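Local atomic coordinates of dihydropteroate synthase (Xanthomonas albilineans, PDB entry 6Q62), a protein that probably catalyses the condensation of para-aminobenzoate with 6-hydroxymethyl-7,8-dihydropterin diphosphate to form 7,8-dihydropteroate, the precursor of folate derivatives. Residues T40-E43 / A44-H48; T72-P75 / V76-L80; R109-A113 / A114-M118. All coordinates share one frame; numbering follows the deposited sequence.

From the N terminus, the three contacts follow one another in series, none nesting within or crossing another, and each joins consecutive residues, so only local turns are closed. Interaction 1 starts helix 41-54, between strands 21-27 and 59-63. Interaction 2 carries the chain from the loop after strand 59-63 into helix 76-93, and interaction 3 ends helix 105-114 before strand 118-121. Two helix starts and one helix stop of the TIM-barrel framework are thus represented. Interactions 2 and 3 touch where Leu80 CD2 packs 3.7 Å from Ala110 CB, joining helices 76-93 and 105-114; interaction 1 touches neither, its centre lying about 18 Å from each of theirs.

Interaction 1: T40-E43 / A44-H48; sequences TTVE and AAVAH
The carbonyl oxygen Val42 O receives the shortest bond between 40-43 and 44-48, from Val46 N at 2.9 Å. Val46 also brings a methyl to the same oxygen. With CG1 anti to the backbone N (chi1 169°), CG2 stands beside that N and lies 3.3 Å from Val42 O. The two valines meet more loosely through methyls of the same helix flank, Val42 CG1 being 4.3 Å from Val46 CG2.

The start of the helix is closed by a capping box. Thr40, the N-cap, uses its hydroxyl oxygen OG1 to accept from Glu43 N at 2.9 Å, and the carboxylate of Glu43 answers by accepting from Thr40 N at OE2, 2.8 Å away, through the anti lone pair. To reach back this far, the Glu43 side chain departs from a staggered first torsion (chi1 105°) and then runs extended. Its CG is consequently nearly eclipsed with the Glu43 carbonyl carbon, beside Ala44 N. Two amides of the helix start thereby gain side-chain acceptors, and the negative carboxylate sits where the helix end would be expected to favour it.

From the box onward the regular pattern begins at once. Ala44 N donates to Thr40 O at 3.0 Å, and the amides of Ala45 and Ala47 reach Thr41 O and Glu43 O in the same way. The small Ala44 CB rests 3.5 Å from Thr40 O.

Helix 41-54 connects parallel strands 21-27 and 59-63 in a beta-alpha-beta unit. Val42, Ala45 and Val46 pack on Pro85, Val86 and Arg89 of helix 76-93, while Ala44 faces Phe33 and Asp35 in the loop that follows strand 21-27.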
loop_
_atom_site.group_PDB
_atom_site.type_symbol
_atom_site.label_atom_id
_atom_site.label_comp_id
_atom_site.label_asym_id
_atom_site.label_seq_id
_atom_site.Cartn_x
_atom_site.Cartn_y
_atom_site.Cartn_z
ATOM N N THR A 40 11.335 0.753 -31.924
ATOM C CA THR A 40 10.716 2.043 -32.174
ATOM C C THR A 40 10.015 2.510 -30.873
ATOM O O THR A 40 9.696 1.700 -29.991
ATOM C CB THR A 40 9.715 1.968 -33.356
ATOM O OG1 THR A 40 8.506 1.362 -32.905
ATOM C CG2 THR A 40 10.256 1.250 -34.579
ATOM N N THR A 41 9.735 3.823 -30.775
ATOM C CA THR A 41 9.004 4.372 -29.618
ATOM C C THR A 41 7.594 3.754 -29.582
ATOM O O THR A 41 7.116 3.347 -28.512
ATOM C CB THR A 41 8.953 5.902 -29.731
ATOM O OG1 THR A 41 10.291 6.350 -29.817
ATOM C CG2 THR A 41 8.263 6.563 -28.528
ATOM N N VAL A 42 6.936 3.686 -30.762
ATOM C CA VAL A 42 5.602 3.112 -30.884
ATOM C C VAL A 42 5.595 1.656 -30.388
ATOM O O VAL A 42 4.756 1.322 -29.557
ATOM C CB VAL A 42 5.050 3.266 -32.330
ATOM C CG1 VAL A 42 3.858 2.350 -32.558
ATOM C CG2 VAL A 42 4.691 4.711 -32.615
ATOM N N GLU A 43 6.525 0.814 -30.868
ATOM C CA GLU A 43 6.550 -0.591 -30.474
ATOM C C GLU A 43 6.800 -0.767 -28.974
ATOM O O GLU A 43 6.205 -1.663 -28.355
ATOM C CB GLU A 43 7.517 -1.408 -31.335
ATOM C CG GLU A 43 8.821 -1.813 -30.708
ATOM C CD GLU A 43 9.690 -2.557 -31.690
ATOM O OE1 GLU A 43 9.535 -3.792 -31.801
ATOM O OE2 GLU A 43 10.509 -1.901 -32.369
ATOM N N ALA A 44 7.666 0.088 -28.387
ATOM C CA ALA A 44 7.936 0.020 -26.940
ATOM C C ALA A 44 6.678 0.428 -26.118
ATOM O O ALA A 44 6.386 -0.190 -25.094
ATOM C CB ALA A 44 9.107 0.926 -26.597
ATOM N N ALA A 45 5.932 1.445 -26.580
ATOM C CA ALA A 45 4.701 1.892 -25.900
ATOM C C ALA A 45 3.601 0.827 -26.006
ATOM O O ALA A 45 2.900 0.548 -25.006
ATOM C CB ALA A 45 4.222 3.198 -26.511
ATOM N N VAL A 46 3.493 0.178 -27.177
ATOM C CA VAL A 46 2.491 -0.871 -27.382
ATOM C C VAL A 46 2.827 -2.039 -26.447
ATOM O O VAL A 46 1.962 -2.470 -25.695
ATOM C CB VAL A 46 2.374 -1.299 -28.860
ATOM C CG1 VAL A 46 1.536 -2.564 -29.022
ATOM C CG2 VAL A 46 1.793 -0.156 -29.707
ATOM N N ALA A 47 4.085 -2.505 -26.445
ATOM C CA ALA A 47 4.484 -3.601 -25.545
ATOM C C ALA A 47 4.219 -3.231 -24.074
ATOM O O ALA A 47 3.751 -4.071 -23.299
ATOM C CB ALA A 47 5.954 -3.941 -25.756
ATOM N N HIS A 48 4.487 -1.969 -23.689
ATOM C CA HIS A 48 4.210 -1.539 -22.323
ATOM C C HIS A 48 2.702 -1.577 -21.990
ATOM O O HIS A 48 2.331 -2.102 -20.936
ATOM C CB HIS A 48 4.819 -0.146 -22.054
ATOM C CG HIS A 48 4.741 0.252 -20.617
ATOM N ND1 HIS A 48 5.352 -0.505 -19.627
ATOM C CD2 HIS A 48 4.124 1.306 -20.037
ATOM C CE1 HIS A 48 5.079 0.114 -18.487
ATOM N NE2 HIS A 48 4.332 1.190 -18.677
#

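Interaction 2: T72-P75 / V76-L80; sequences TAVP and VEEEL
Val74 holds CG1 anti to its amide nitrogen (chi1 175°), and Glu78 places CG in the equivalent position (chi1 -177°), torsions that bring the valine methyl against the aliphatic part of the glutamate at the N-terminal end of helix 76-93. Pro75 is the N-cap residue, at the point where a beta-alpha loop of the TIM-barrel fold passes into the helix. The Val74 and Glu78 side chains meet at a slant: Val74 CG1 lies 3.9 Å from both CB and CG of Glu78. The same methyl also approaches the next residue, 3.7 Å from Glu79 N, and thus wedges against the first turn.

At the CB-CG bond the Glu78 chain bends (chi2 53°) and leads away from Val74; its carboxylate forms salt bridges with Arg81 and Arg82. The Pro75 ring runs alongside Glu78, pointing the same way, with CD 4.2 Å from Glu78 CB.

Glu79 instead stretches out and is buried. Its OE1 forms a salt bridge with Lys104 NZ and its OE2 a hydrogen bond with Thr102 OG1, and Lys104 also donates to Val74 O, so a single lysine joins the loop to the first helical turn.

That turn is closed by Glu79 N, which donates to Pro75 O at 3.0 Å from within the carbonyl plane.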
loop_
_atom_site.group_PDB
_atom_site.type_symbol
_atom_site.label_atom_id
_atom_site.label_comp_id
_atom_site.label_asym_id
_atom_site.label_seq_id
_atom_site.Cartn_x
_atom_site.Cartn_y
_atom_site.Cartn_z
ATOM N N THR A 72 9.149 20.738 -23.010
ATOM C CA THR A 72 8.986 21.467 -24.259
ATOM C C THR A 72 7.650 21.021 -24.865
ATOM O O THR A 72 7.385 19.820 -24.945
ATOM C CB THR A 72 10.166 21.171 -25.223
ATOM O OG1 THR A 72 11.414 21.342 -24.549
ATOM C CG2 THR A 72 10.135 22.045 -26.476
ATOM N N ALA A 73 6.818 21.983 -25.287
ATOM C CA ALA A 73 5.531 21.706 -25.922
ATOM C C ALA A 73 5.740 20.813 -27.158
ATOM O O ALA A 73 6.698 21.008 -27.903
ATOM C CB ALA A 73 4.861 23.010 -26.325
ATOM N N VAL A 74 4.889 19.796 -27.337
ATOM C CA VAL A 74 4.996 18.862 -28.467
ATOM C C VAL A 74 4.094 19.357 -29.596
ATOM O O VAL A 74 2.883 19.525 -29.367
ATOM C CB VAL A 74 4.692 17.392 -28.053
ATOM C CG1 VAL A 74 4.693 16.441 -29.255
ATOM C CG2 VAL A 74 5.698 16.915 -27.006
ATOM N N PRO A 75 4.627 19.590 -30.824
ATOM C CA PRO A 75 3.756 20.039 -31.916
ATOM C C PRO A 75 2.747 18.964 -32.262
ATOM O O PRO A 75 3.067 17.779 -32.126
ATOM C CB PRO A 75 4.735 20.266 -33.083
ATOM C CG PRO A 75 6.069 20.382 -32.449
ATOM C CD PRO A 75 6.032 19.463 -31.273
ATOM N N VAL A 76 1.521 19.385 -32.660
ATOM C CA VAL A 76 0.425 18.488 -32.980
ATOM C C VAL A 76 0.840 17.336 -33.914
ATOM O O VAL A 76 0.477 16.202 -33.648
ATOM C CB VAL A 76 -0.845 19.245 -33.464
ATOM C CG1 VAL A 76 -0.612 20.088 -34.726
ATOM C CG2 VAL A 76 -2.019 18.301 -33.627
ATOM N N GLU A 77 1.602 17.614 -34.996
ATOM C CA GLU A 77 1.966 16.560 -35.938
ATOM C C GLU A 77 2.802 15.470 -35.268
ATOM O O GLU A 77 2.584 14.280 -35.529
ATOM C CB GLU A 77 2.769 17.170 -37.108
ATOM C CG GLU A 77 2.879 16.274 -38.308
ATOM C CD GLU A 77 3.830 16.887 -39.312
ATOM O OE1 GLU A 77 3.343 17.458 -40.313
ATOM O OE2 GLU A 77 5.062 16.834 -39.080
ATOM N N GLU A 78 3.732 15.875 -34.382
ATOM C CA GLU A 78 4.558 14.922 -33.630
ATOM C C GLU A 78 3.689 14.132 -32.610
ATOM O O GLU A 78 3.885 12.931 -32.438
ATOM C CB GLU A 78 5.710 15.654 -32.910
ATOM C CG GLU A 78 6.672 14.738 -32.150
ATOM C CD GLU A 78 7.289 13.572 -32.909
ATOM O OE1 GLU A 78 7.514 13.699 -34.137
ATOM O OE2 GLU A 78 7.552 12.527 -32.269
ATOM N N GLU A 79 2.744 14.812 -31.935
ATOM C CA GLU A 79 1.868 14.157 -30.964
ATOM C C GLU A 79 1.026 13.085 -31.693
ATOM O O GLU A 79 0.909 11.965 -31.180
ATOM C CB GLU A 79 0.965 15.194 -30.292
ATOM C CG GLU A 79 0.185 14.621 -29.116
ATOM C CD GLU A 79 -0.661 15.651 -28.399
ATOM O OE1 GLU A 79 -0.660 16.818 -28.851
ATOM O OE2 GLU A 79 -1.345 15.295 -27.408
ATOM N N LEU A 80 0.525 13.398 -32.920
ATOM C CA LEU A 80 -0.244 12.414 -33.696
ATOM C C LEU A 80 0.617 11.235 -34.101
ATOM O O LEU A 80 0.176 10.086 -34.031
ATOM C CB LEU A 80 -0.845 13.076 -34.955
ATOM C CG LEU A 80 -1.965 14.086 -34.704
ATOM C CD1 LEU A 80 -2.257 14.901 -36.000
ATOM C CD2 LEU A 80 -3.234 13.369 -34.212
#

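Interaction 3: R109-A113 / A114-M118; sequences RAAVA and AGAGM
Two flat carbonyl groups of the last helical turn, those of Ala111 and Val112, receive the backbone of 114-118 on their faces. Over one face of the Ala111 carbonyl stands Ala116 N, 36° out of the plane, donating at 2.9 Å to Ala111 O. On the opposite face Ala114 N makes a weak bond of 3.1 Å to Ala111 O. The Val112 carbonyl is approached more steeply: Gly115 N donates to Val112 O at 3.0 Å from 67° above the plane. A water donates to Val112 O at 2.7 Å from near the carbonyl plane, tilted slightly to the side away from Gly115 N. This water also donates to Ala116 O, adding a bridge to the direct bonds.

Ala114 N has its straighter partner in Ala110 O, in the usual helical fashion. Gly115 then takes a positive phi (128°), at which a CB would jam against the preceding carbonyl oxygen, so the glycine suits the turn. The reversal swings Ala116 back over the helix. Its methyl meets that of Ala111, CB to CB at 4.0 Å, an apolar contact between two residues already hydrogen-bonded. Alongside, Val112 CA points its hydrogen at Ala116 O, 3.5 Å away, while both Val112 methyls lie on that same side of the oxygen.

Around the turn, Ala111 and Ala114 pack on Ile87 of helix 76-93, and Val112 on Leu137 of helix 130-137. Past it, Gly117 and Met118 bond through their backbones to Leu98 and Val100, so the chain enters the parallel sheet beside strand 98-101.

The paired bonds from Ala116 N to Ala111 O and from Gly115 N to Val112 O, with the positive-phi glycine, define a Schellman motif, here accompanied by the Ala111-Ala116 apolar contact and ending an outer helix of the TIM barrel.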
loop_
_atom_site.group_PDB
_atom_site.type_symbol
_atom_site.label_atom_id
_atom_site.label_comp_id
_atom_site.label_asym_id
_atom_site.label_seq_id
_atom_site.Cartn_x
_atom_site.Cartn_y
_atom_site.Cartn_z
ATOM N N ARG A 109 -10.008 14.248 -31.846
ATOM C CA ARG A 109 -10.776 13.698 -32.970
ATOM C C ARG A 109 -10.067 12.552 -33.653
ATOM O O ARG A 109 -10.682 11.517 -33.923
ATOM C CB ARG A 109 -11.093 14.808 -33.980
ATOM C CG ARG A 109 -12.018 15.880 -33.411
ATOM C CD ARG A 109 -12.379 16.862 -34.508
ATOM N NE ARG A 109 -13.275 17.914 -34.034
ATOM C CZ ARG A 109 -14.599 17.836 -34.057
ATOM N NH1 ARG A 109 -15.204 16.717 -34.459
ATOM N NH2 ARG A 109 -15.328 18.849 -33.642
ATOM N N ALA A 110 -8.781 12.730 -33.967
ATOM C CA ALA A 110 -8.003 11.689 -34.648
ATOM C C ALA A 110 -7.858 10.434 -33.770
ATOM O O ALA A 110 -7.966 9.312 -34.275
ATOM C CB ALA A 110 -6.619 12.218 -35.032
ATOM N N ALA A 111 -7.671 10.618 -32.457
ATOM C CA ALA A 111 -7.516 9.489 -31.543
ATOM C C ALA A 111 -8.791 8.675 -31.425
ATOM O O ALA A 111 -8.720 7.451 -31.496
ATOM C CB ALA A 111 -7.067 9.977 -30.184
ATOM N N VAL A 112 -9.958 9.345 -31.334
ATOM C CA VAL A 112 -11.242 8.640 -31.286
ATOM C C VAL A 112 -11.499 7.903 -32.604
ATOM O O VAL A 112 -11.912 6.749 -32.575
ATOM C CB VAL A 112 -12.406 9.549 -30.849
ATOM C CG1 VAL A 112 -13.754 8.830 -30.987
ATOM C CG2 VAL A 112 -12.202 10.011 -29.408
ATOM N N ALA A 113 -11.166 8.520 -33.760
ATOM C CA ALA A 113 -11.331 7.831 -35.046
ATOM C C ALA A 113 -10.447 6.602 -35.123
ATOM O O ALA A 113 -10.855 5.605 -35.711
ATOM C CB ALA A 113 -11.018 8.764 -36.201
ATOM N N ALA A 114 -9.275 6.644 -34.458
ATOM C CA ALA A 114 -8.309 5.549 -34.408
ATOM C C ALA A 114 -8.692 4.440 -33.399
ATOM O O ALA A 114 -8.089 3.367 -33.428
ATOM C CB ALA A 114 -6.920 6.103 -34.076
ATOM N N GLY A 115 -9.654 4.702 -32.519
ATOM C CA GLY A 115 -10.103 3.707 -31.552
ATOM C C GLY A 115 -10.143 4.096 -30.092
ATOM O O GLY A 115 -10.573 3.278 -29.271
ATOM N N ALA A 116 -9.686 5.324 -29.732
ATOM C CA ALA A 116 -9.748 5.764 -28.347
ATOM C C ALA A 116 -11.216 5.917 -27.950
ATOM O O ALA A 116 -12.040 6.298 -28.787
ATOM C CB ALA A 116 -9.014 7.084 -28.166
ATOM N N GLY A 117 -11.521 5.595 -26.693
ATOM C CA GLY A 117 -12.871 5.639 -26.144
ATOM C C GLY A 117 -13.080 6.625 -25.025
ATOM O O GLY A 117 -14.163 6.675 -24.446
ATOM N N MET A 118 -12.069 7.435 -24.727
ATOM C CA MET A 118 -12.146 8.399 -23.626
ATOM C C MET A 118 -11.071 9.423 -23.890
ATOM O O MET A 118 -10.043 9.097 -24.501
ATOM C CB MET A 118 -11.910 7.687 -22.251
ATOM C CG MET A 118 -11.725 8.646 -21.070
ATOM S SD MET A 118 -11.316 7.784 -19.508
ATOM C CE MET A 118 -12.807 6.870 -19.266
HETATM O O HOH W 1 -13.379 5.204 -30.895
#